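Local coordinates for protein response regulator receiver (Brucella melitensis biovar Abortus, PDB 4G97) that probably acts as the PhyR response regulator of a two-component signalling system, joining a sigma-factor-like region to a phosphorylatable receiver domain, at residues 156-161 with 244-249. Numbering follows the deposited sequence.
Sequences EQMVES and DMVKAL
Met158 of helix 149-161 reaches across to Val246 and Lys247 of helix 243-265, joining the first and last helices of the CheY-like receiver domain, which flank the same face of its parallel sheet of strand order 2-1-3-4-5. The contact is small, burying 162 Å² in all, and purely apolar. At Met158, CG lies anti to the backbone N (chi1 173°), which sends the chain out toward the second helix; bends at chi2 and chi3 then turn its thioether end along its own helix, toward Ser161, and across the flank of the second helix. Near the root of the chain, Met158 CG meets Val246 CG1 at 4.1 Å, the two side chains running past each other in opposite directions. At its end, the methyl Met158 CE lies against the aliphatic flank of Lys247, 3.7 Å from Lys247 CB and 3.8 Å from Lys247 CD, with the two chains crossing at a slant. Lys247 bends at chi3, and its ammonium end leads away from helix 149-161. Lys247 NZ forms a salt bridge of 3.5 Å, with only a weak hydrogen bond, to Asp244 OD1, giving the charge a partner within its own helix while the methylenes serve the packing. Val246 also touches Val237 of the edge strand 236-238, and Lys247 touches Phe99, so the start of helix 243-265 lies between the receiver sheet and the sigma-like helix 94-104. Ser161 OG donates a 2.7 Å hydrogen bond to Met158 O, approaching at a C=O···OG angle of 128° and tilted 24° from the carbonyl plane.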
loop_
_atom_site.group_PDB
_atom_site.type_symbol
_atom_site.label_atom_id
_atom_site.label_comp_id
_atom_site.label_asym_id
_atom_site.label_seq_id
_atom_site.Cartn_x
_atom_site.Cartn_y
_atom_site.Cartn_z
ATOM N N GLU A 156 14.172 -3.601 8.713
ATOM C CA GLU A 156 14.441 -3.383 10.153
ATOM C C GLU A 156 14.969 -1.999 10.441
ATOM O O GLU A 156 14.406 -1.293 11.278
ATOM C CB GLU A 156 15.349 -4.475 10.741
ATOM C CG GLU A 156 15.657 -4.251 12.223
ATOM C CD GLU A 156 16.385 -5.342 12.981
ATOM O OE1 GLU A 156 16.239 -6.532 12.624
ATOM O OE2 GLU A 156 17.034 -5.014 13.999
ATOM N N GLN A 157 15.996 -1.574 9.693
ATOM C CA GLN A 157 16.604 -0.253 9.816
ATOM C C GLN A 157 15.588 0.866 9.559
ATOM O O GLN A 157 15.563 1.830 10.321
ATOM C CB GLN A 157 17.810 -0.127 8.871
ATOM N N MET A 158 14.746 0.742 8.506
ATOM C CA MET A 158 13.727 1.764 8.183
ATOM C C MET A 158 12.651 1.862 9.276
ATOM O O MET A 158 12.276 2.953 9.686
ATOM C CB MET A 158 13.057 1.492 6.817
ATOM C CG MET A 158 11.860 2.443 6.506
ATOM S SD MET A 158 12.350 4.152 6.075
ATOM C CE MET A 158 11.483 5.029 7.174
ATOM N N VAL A 159 12.156 0.723 9.710
ATOM C CA VAL A 159 11.132 0.573 10.753
ATOM C C VAL A 159 11.607 1.216 12.086
ATOM O O VAL A 159 10.863 1.999 12.697
ATOM C CB VAL A 159 10.826 -0.948 10.817
ATOM C CG1 VAL A 159 10.449 -1.431 12.190
ATOM C CG2 VAL A 159 9.776 -1.320 9.775
ATOM N N GLU A 160 12.869 0.941 12.478
ATOM C CA GLU A 160 13.488 1.468 13.697
ATOM C C GLU A 160 13.668 2.973 13.622
ATOM O O GLU A 160 13.411 3.669 14.618
ATOM C CB GLU A 160 14.826 0.774 13.956
ATOM C CG GLU A 160 14.650 -0.665 14.403
ATOM C CD GLU A 160 15.911 -1.488 14.597
ATOM O OE1 GLU A 160 16.983 -1.116 14.068
ATOM O OE2 GLU A 160 15.800 -2.560 15.226
ATOM N N SER A 161 14.039 3.492 12.427
ATOM C CA SER A 161 14.222 4.925 12.211
ATOM C C SER A 161 12.920 5.675 12.446
ATOM O O SER A 161 12.961 6.842 12.825
ATOM C CB SER A 161 14.744 5.203 10.803
ATOM O OG SER A 161 13.695 5.202 9.847
ATOM N N ASP A 244 11.074 4.954 1.378
ATOM C CA ASP A 244 9.901 5.829 1.475
ATOM C C ASP A 244 8.586 5.099 1.132
ATOM O O ASP A 244 7.530 5.482 1.650
ATOM C CB ASP A 244 10.054 7.071 0.577
ATOM C CG ASP A 244 10.899 8.173 1.191
ATOM O OD1 ASP A 244 11.515 7.930 2.256
ATOM O OD2 ASP A 244 10.919 9.285 0.627
ATOM N N MET A 245 8.650 4.061 0.268
ATOM C CA MET A 245 7.490 3.240 -0.088
ATOM C C MET A 245 7.032 2.472 1.165
ATOM O O MET A 245 5.842 2.441 1.460
ATOM C CB MET A 245 7.807 2.284 -1.260
ATOM C CG MET A 245 6.648 1.364 -1.604
ATOM S SD MET A 245 7.063 0.104 -2.827
ATOM C CE MET A 245 7.031 1.084 -4.304
ATOM N N VAL A 246 7.992 1.902 1.905
ATOM C CA VAL A 246 7.787 1.161 3.163
ATOM C C VAL A 246 7.212 2.099 4.233
ATOM O O VAL A 246 6.187 1.793 4.844
ATOM C CB VAL A 246 9.099 0.485 3.629
ATOM C CG1 VAL A 246 8.948 -0.102 5.027
ATOM C CG2 VAL A 246 9.530 -0.599 2.639
ATOM N N LYS A 247 7.855 3.245 4.424
ATOM C CA LYS A 247 7.436 4.286 5.357
ATOM C C LYS A 247 5.957 4.678 5.119
ATOM O O LYS A 247 5.162 4.721 6.071
ATOM C CB LYS A 247 8.366 5.492 5.173
ATOM C CG LYS A 247 8.003 6.722 5.990
ATOM C CD LYS A 247 9.139 7.737 5.998
ATOM C CE LYS A 247 9.016 8.806 4.943
ATOM N NZ LYS A 247 10.205 9.703 4.931
ATOM N N ALA A 248 5.603 4.939 3.842
ATOM C CA ALA A 248 4.264 5.336 3.424
ATOM C C ALA A 248 3.240 4.274 3.701
ATOM O O ALA A 248 2.160 4.599 4.180
ATOM C CB ALA A 248 4.253 5.677 1.940
ATOM N N LEU A 249 3.550 3.013 3.372
ATOM C CA LEU A 249 2.601 1.932 3.566
ATOM C C LEU A 249 2.402 1.560 5.032
ATOM O O LEU A 249 1.281 1.261 5.412
ATOM C CB LEU A 249 2.885 0.740 2.676
ATOM C CG LEU A 249 2.719 1.033 1.173
ATOM C CD1 LEU A 249 3.310 -0.081 0.350
ATOM C CD2 LEU A 249 1.251 1.286 0.806
#